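Local atomic coordinates of CTP:phosphocholine Cytidylyltransferase (PDB entry 1JYK), a protein that catalyses the transfer of a cytidylyl group from CTP to phosphocholine, yielding CDP-choline and pyrophosphate. Residues A[58-71]-A[124-137]. Numbering follows the deposited sequence.
Sequences LIEYQIEFLKEKGI and IDADNYLFKNMFRN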
loop_
_atom_site.group_PDB
_atom_site.type_symbol
_atom_site.label_atom_id
_atom_site.label_comp_id
_atom_site.label_asym_id
_atom_site.label_seq_id
_atom_site.Cartn_x
_atom_site.Cartn_y
_atom_site.Cartn_z
ATOM N N LEU A 58 -0.337 9.783 -10.392
ATOM C CA LEU A 58 -0.271 8.353 -10.109
ATOM C C LEU A 58 -1.502 7.782 -9.415
ATOM O O LEU A 58 -2.026 6.746 -9.820
ATOM C CB LEU A 58 0.952 8.043 -9.243
ATOM C CG LEU A 58 2.306 7.910 -9.934
ATOM C CD1 LEU A 58 3.385 7.756 -8.875
ATOM C CD2 LEU A 58 2.304 6.721 -10.867
ATOM N N ILE A 59 -1.958 8.450 -8.361
ATOM C CA ILE A 59 -3.101 7.956 -7.606
ATOM C C ILE A 59 -4.392 7.845 -8.423
ATOM O O ILE A 59 -5.251 7.013 -8.117
ATOM C CB ILE A 59 -3.347 8.831 -6.340
ATOM C CG1 ILE A 59 -4.226 8.068 -5.347
ATOM C CG2 ILE A 59 -3.972 10.165 -6.725
ATOM C CD1 ILE A 59 -4.168 8.629 -3.935
ATOM N N GLU A 60 -4.535 8.672 -9.456
ATOM C CA GLU A 60 -5.740 8.618 -10.284
ATOM C C GLU A 60 -5.843 7.286 -11.034
ATOM O O GLU A 60 -6.934 6.747 -11.203
ATOM C CB GLU A 60 -5.765 9.793 -11.267
ATOM C CG GLU A 60 -6.107 11.111 -10.586
ATOM C CD GLU A 60 -6.341 12.259 -11.556
ATOM O OE1 GLU A 60 -6.324 12.038 -12.787
ATOM O OE2 GLU A 60 -6.545 13.392 -11.076
ATOM N N TYR A 61 -4.713 6.751 -11.482
ATOM C CA TYR A 61 -4.732 5.469 -12.176
ATOM C C TYR A 61 -5.269 4.400 -11.228
ATOM O O TYR A 61 -6.052 3.544 -11.625
ATOM C CB TYR A 61 -3.322 5.070 -12.618
ATOM C CG TYR A 61 -2.763 5.891 -13.755
ATOM C CD1 TYR A 61 -1.864 6.929 -13.512
ATOM C CD2 TYR A 61 -3.092 5.600 -15.083
ATOM C CE1 TYR A 61 -1.300 7.654 -14.558
ATOM C CE2 TYR A 61 -2.533 6.322 -16.142
ATOM C CZ TYR A 61 -1.638 7.345 -15.870
ATOM O OH TYR A 61 -1.072 8.056 -16.900
ATOM N N GLN A 62 -4.837 4.459 -9.971
ATOM C CA GLN A 62 -5.261 3.493 -8.964
ATOM C C GLN A 62 -6.739 3.640 -8.623
ATOM O O GLN A 62 -7.476 2.655 -8.605
ATOM C CB GLN A 62 -4.420 3.647 -7.693
ATOM C CG GLN A 62 -2.911 3.528 -7.926
ATOM C CD GLN A 62 -2.100 3.774 -6.658
ATOM O OE1 GLN A 62 -2.539 4.480 -5.745
ATOM N NE2 GLN A 62 -0.911 3.187 -6.596
ATOM N N ILE A 63 -7.169 4.872 -8.345
ATOM C CA ILE A 63 -8.567 5.149 -8.010
ATOM C C ILE A 63 -9.515 4.677 -9.127
ATOM O O ILE A 63 -10.559 4.075 -8.858
ATOM C CB ILE A 63 -8.791 6.672 -7.760
ATOM C CG1 ILE A 63 -8.166 7.085 -6.421
ATOM C CG2 ILE A 63 -10.278 6.991 -7.720
ATOM C CD1 ILE A 63 -7.985 8.587 -6.267
ATOM N N GLU A 64 -9.142 4.934 -10.377
ATOM C CA GLU A 64 -9.979 4.535 -11.507
ATOM C C GLU A 64 -10.059 3.012 -11.651
ATOM O O GLU A 64 -11.120 2.477 -11.973
ATOM C CB GLU A 64 -9.472 5.200 -12.791
ATOM C CG GLU A 64 -9.918 6.652 -12.866
ATOM C CD GLU A 64 -9.272 7.440 -13.985
ATOM O OE1 GLU A 64 -9.098 8.665 -13.811
ATOM O OE2 GLU A 64 -8.947 6.854 -15.035
ATOM N N PHE A 65 -8.948 2.321 -11.399
ATOM C CA PHE A 65 -8.928 0.860 -11.469
ATOM C C PHE A 65 -9.906 0.322 -10.438
ATOM O O PHE A 65 -10.685 -0.590 -10.710
ATOM C CB PHE A 65 -7.530 0.323 -11.145
ATOM C CG PHE A 65 -6.672 0.065 -12.354
ATOM C CD1 PHE A 65 -5.328 -0.266 -12.203
ATOM C CD2 PHE A 65 -7.198 0.146 -13.641
ATOM C CE1 PHE A 65 -4.524 -0.513 -13.312
ATOM C CE2 PHE A 65 -6.401 -0.099 -14.753
ATOM C CZ PHE A 65 -5.063 -0.428 -14.587
ATOM N N LEU A 66 -9.859 0.904 -9.244
ATOM C CA LEU A 66 -10.723 0.493 -8.148
ATOM C C LEU A 66 -12.205 0.683 -8.450
ATOM O O LEU A 66 -13.002 -0.239 -8.284
ATOM C CB LEU A 66 -10.368 1.279 -6.890
ATOM C CG LEU A 66 -9.080 0.850 -6.189
ATOM C CD1 LEU A 66 -8.573 1.992 -5.306
ATOM C CD2 LEU A 66 -9.351 -0.407 -5.364
ATOM N N LYS A 67 -12.569 1.884 -8.888
ATOM C CA LYS A 67 -13.961 2.181 -9.197
ATOM C C LYS A 67 -14.469 1.361 -10.378
ATOM O O LYS A 67 -15.652 1.026 -10.440
ATOM C CB LYS A 67 -14.122 3.679 -9.461
ATOM C CG LYS A 67 -13.607 4.517 -8.299
ATOM C CD LYS A 67 -14.252 5.880 -8.253
ATOM C CE LYS A 67 -15.598 5.815 -7.575
ATOM N NZ LYS A 67 -16.332 7.061 -7.842
ATOM N N GLU A 68 -13.580 1.033 -11.309
ATOM C CA GLU A 68 -13.967 0.226 -12.463
ATOM C C GLU A 68 -14.440 -1.135 -11.971
ATOM O O GLU A 68 -15.226 -1.809 -12.641
ATOM C CB GLU A 68 -12.778 0.027 -13.399
ATOM C CG GLU A 68 -12.896 0.753 -14.724
ATOM C CD GLU A 68 -11.563 1.299 -15.202
ATOM O OE1 GLU A 68 -10.642 0.490 -15.449
ATOM O OE2 GLU A 68 -11.442 2.539 -15.327
ATOM N N LYS A 69 -13.949 -1.531 -10.797
ATOM C CA LYS A 69 -14.294 -2.818 -10.203
ATOM C C LYS A 69 -15.367 -2.728 -9.131
ATOM O O LYS A 69 -15.675 -3.720 -8.463
ATOM C CB LYS A 69 -13.044 -3.465 -9.615
ATOM C CG LYS A 69 -12.005 -3.796 -10.653
ATOM C CD LYS A 69 -12.434 -4.994 -11.460
ATOM C CE LYS A 69 -11.649 -5.106 -12.748
ATOM N NZ LYS A 69 -12.131 -6.268 -13.540
ATOM N N GLY A 70 -15.933 -1.538 -8.954
ATOM C CA GLY A 70 -16.978 -1.377 -7.965
ATOM C C GLY A 70 -16.511 -1.105 -6.549
ATOM O O GLY A 70 -17.324 -1.099 -5.619
ATOM N N ILE A 71 -15.214 -0.888 -6.365
ATOM C CA ILE A 71 -14.699 -0.595 -5.035
ATOM C C ILE A 71 -14.691 0.925 -4.935
ATOM O O ILE A 71 -13.690 1.586 -5.202
ATOM C CB ILE A 71 -13.289 -1.183 -4.844
ATOM C CG1 ILE A 71 -13.330 -2.696 -5.101
ATOM C CG2 ILE A 71 -12.801 -0.913 -3.426
ATOM C CD1 ILE A 71 -12.014 -3.282 -5.542
ATOM N N ILE A 124 -3.112 0.050 -0.306
ATOM C CA ILE A 124 -2.319 0.338 -1.488
ATOM C C ILE A 124 -1.293 1.443 -1.302
ATOM O O ILE A 124 -1.604 2.496 -0.750
ATOM C CB ILE A 124 -3.261 0.738 -2.642
ATOM C CG1 ILE A 124 -4.251 -0.398 -2.893
ATOM C CG2 ILE A 124 -2.466 1.092 -3.895
ATOM C CD1 ILE A 124 -5.642 0.074 -3.246
ATOM N N ASP A 125 -0.071 1.198 -1.764
ATOM C CA ASP A 125 0.983 2.204 -1.685
ATOM C C ASP A 125 0.727 3.123 -2.872
ATOM O O ASP A 125 0.470 2.650 -3.977
ATOM C CB ASP A 125 2.366 1.567 -1.832
ATOM C CG ASP A 125 2.814 0.820 -0.583
ATOM O OD1 ASP A 125 2.160 0.933 0.479
ATOM O OD2 ASP A 125 3.840 0.110 -0.675
ATOM N N ALA A 126 0.808 4.431 -2.646
ATOM C CA ALA A 126 0.541 5.398 -3.704
ATOM C C ALA A 126 1.679 5.667 -4.684
ATOM O O ALA A 126 1.470 6.358 -5.682
ATOM C CB ALA A 126 0.074 6.718 -3.085
ATOM N N ASP A 127 2.871 5.135 -4.425
ATOM C CA ASP A 127 3.996 5.376 -5.327
ATOM C C ASP A 127 4.303 4.244 -6.307
ATOM O O ASP A 127 5.459 4.017 -6.674
ATOM C CB ASP A 127 5.256 5.707 -4.530
ATOM C CG ASP A 127 5.484 4.752 -3.384
ATOM O OD1 ASP A 127 4.910 3.642 -3.397
ATOM O OD2 ASP A 127 6.246 5.120 -2.467
ATOM N N ASN A 128 3.265 3.535 -6.730
ATOM C CA ASN A 128 3.419 2.451 -7.683
ATOM C C ASN A 128 2.512 2.712 -8.871
ATOM O O ASN A 128 1.427 3.277 -8.721
ATOM C CB ASN A 128 3.012 1.117 -7.058
ATOM C CG ASN A 128 4.045 0.588 -6.088
ATOM O OD1 ASN A 128 5.236 0.869 -6.219
ATOM N ND2 ASN A 128 3.594 -0.179 -5.102
ATOM N N TYR A 129 2.958 2.315 -10.051
ATOM C CA TYR A 129 2.140 2.452 -11.239
ATOM C C TYR A 129 1.659 1.035 -11.548
ATOM O O TYR A 129 2.470 0.115 -11.699
ATOM C CB TYR A 129 2.955 2.991 -12.413
ATOM C CG TYR A 129 2.142 3.098 -13.682
ATOM C CD1 TYR A 129 2.161 2.078 -14.637
ATOM C CD2 TYR A 129 1.332 4.209 -13.918
ATOM C CE1 TYR A 129 1.392 2.161 -15.795
ATOM C CE2 TYR A 129 0.559 4.303 -15.070
ATOM C CZ TYR A 129 0.595 3.277 -16.003
ATOM O OH TYR A 129 -0.156 3.380 -17.149
ATOM N N LEU A 130 0.347 0.853 -11.635
ATOM C CA LEU A 130 -0.213 -0.466 -11.910
ATOM C C LEU A 130 -0.490 -0.679 -13.394
ATOM O O LEU A 130 -1.363 -0.026 -13.967
ATOM C CB LEU A 130 -1.506 -0.658 -11.103
ATOM C CG LEU A 130 -1.415 -0.253 -9.625
ATOM C CD1 LEU A 130 -2.778 -0.306 -8.985
ATOM C CD2 LEU A 130 -0.455 -1.173 -8.903
ATOM N N PHE A 131 0.257 -1.587 -14.016
ATOM C CA PHE A 131 0.066 -1.881 -15.433
ATOM C C PHE A 131 -1.161 -2.757 -15.669
ATOM O O PHE A 131 -1.713 -2.779 -16.764
ATOM C CB PHE A 131 1.303 -2.575 -16.006
ATOM C CG PHE A 131 2.369 -1.625 -16.464
ATOM C CD1 PHE A 131 2.317 -1.059 -17.736
ATOM C CD2 PHE A 131 3.417 -1.277 -15.616
ATOM C CE1 PHE A 131 3.296 -0.158 -18.157
ATOM C CE2 PHE A 131 4.396 -0.381 -16.027
ATOM C CZ PHE A 131 4.335 0.180 -17.300
ATOM N N LYS A 132 -1.589 -3.479 -14.639
ATOM C CA LYS A 132 -2.744 -4.354 -14.759
ATOM C C LYS A 132 -3.697 -4.163 -13.588
ATOM O O LYS A 132 -3.249 -3.874 -12.474
ATOM C CB LYS A 132 -2.283 -5.813 -14.814
ATOM C CG LYS A 132 -1.495 -6.168 -16.069
ATOM C CD LYS A 132 -2.107 -7.356 -16.798
ATOM C CE LYS A 132 -1.564 -8.672 -16.263
ATOM N NZ LYS A 132 -2.266 -9.857 -16.847
ATOM N N ASN A 133 -5.001 -4.316 -13.850
ATOM C CA ASN A 133 -6.024 -4.191 -12.810
ATOM C C ASN A 133 -6.345 -5.527 -12.135
ATOM O O ASN A 133 -7.151 -6.346 -12.551
ATOM C CB ASN A 133 -7.311 -3.567 -13.324
ATOM C CG ASN A 133 -8.224 -3.137 -12.186
ATOM O OD1 ASN A 133 -7.934 -3.393 -11.011
ATOM N ND2 ASN A 133 -9.327 -2.480 -12.525
HETATM N N MSE A 134 -5.651 -5.626 -11.039
HETATM C CA MSE A 134 -5.487 -6.623 -10.008
HETATM C C MSE A 134 -6.679 -6.722 -9.057
HETATM O O MSE A 134 -6.942 -7.770 -8.459
HETATM C CB MSE A 134 -4.426 -5.900 -9.363
HETATM C CG MSE A 134 -3.814 -6.072 -8.157
HETATM SE SE MSE A 134 -3.008 -4.559 -8.657
HETATM C CE MSE A 134 -1.431 -5.407 -9.663
ATOM N N PHE A 135 -7.326 -5.578 -8.860
ATOM C CA PHE A 135 -8.426 -5.460 -7.924
ATOM C C PHE A 135 -9.685 -6.220 -8.266
ATOM O O PHE A 135 -10.118 -6.249 -9.416
ATOM C CB PHE A 135 -8.755 -3.979 -7.719
ATOM C CG PHE A 135 -7.568 -3.157 -7.316
ATOM C CD1 PHE A 135 -6.895 -3.422 -6.119
ATOM C CD2 PHE A 135 -7.099 -2.134 -8.137
ATOM C CE1 PHE A 135 -5.768 -2.678 -5.749
ATOM C CE2 PHE A 135 -5.972 -1.382 -7.779
ATOM C CZ PHE A 135 -5.305 -1.656 -6.581
ATOM N N ARG A 136 -10.262 -6.850 -7.250
ATOM C CA ARG A 136 -11.515 -7.577 -7.412
ATOM C C ARG A 136 -12.335 -7.438 -6.140
ATOM O O ARG A 136 -11.783 -7.271 -5.047
ATOM C CB ARG A 136 -11.296 -9.064 -7.718
ATOM C CG ARG A 136 -9.894 -9.588 -7.537
ATOM C CD ARG A 136 -9.712 -10.900 -8.296
ATOM N NE ARG A 136 -10.984 -11.584 -8.530
ATOM C CZ ARG A 136 -11.422 -11.980 -9.727
ATOM N NH1 ARG A 136 -10.693 -11.760 -10.815
ATOM N NH2 ARG A 136 -12.599 -12.590 -9.840
ATOM N N ASN A 137 -13.658 -7.503 -6.285
ATOM C CA ASN A 137 -14.535 -7.377 -5.128
ATOM C C ASN A 137 -15.054 -8.721 -4.607
ATOM O O ASN A 137 -15.999 -8.760 -3.821
ATOM C CB ASN A 137 -15.706 -6.425 -5.446
ATOM C CG ASN A 137 -16.676 -6.988 -6.485
ATOM O OD1 ASN A 137 -16.432 -8.024 -7.101
ATOM N ND2 ASN A 137 -17.791 -6.290 -6.675
HETATM O O HOH W 1 -0.558 4.556 -10.314
HETATM O O HOH W 2 -0.699 5.510 -19.018
HETATM O O HOH W 3 -18.090 -3.668 -4.924
#
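Q62 reaches from helix 58-68 into the turn between strands 121-125 and 128-130, its chain extended beyond CG (chi2 176°). There NE2 donates to D125 O at 3.0 Å, in the carbonyl plane on a lone pair, and more weakly to N128 O, so one amide nitrogen bridges both ends of the turn. OE1 is buried against A126 CA and I124 CG2 without a polar partner. A water joins L58 O to the same N128 O.

One turn on, the F65 ring lies almost flat on the N133 amide, planes 17° apart, with N133 CB 3.7 Å from the ring centroid; L130 O meets the ring edge at CE1. A chi1 of -166°, turning CG away from the backbone N, lays the N133 side chain alongside this ring in the opposite sense; ND2 donates to F65 O (3.0 Å), while OD1 accepts from F135 N in an Asx turn. F135 in turn takes L66 CD2 over one ring face, with the selenium of selenomethionine M134 offset on the opposite one.

Toward the start of the helix, the Y129 edge points into the Y61 face, centroids 5.0 Å apart. A Schellman motif at G70 ends the helix, which packs on the central sheet over strands 74-78 and 121-125 in the Rossmann-like alpha/beta fold of nucleotidyltransferases.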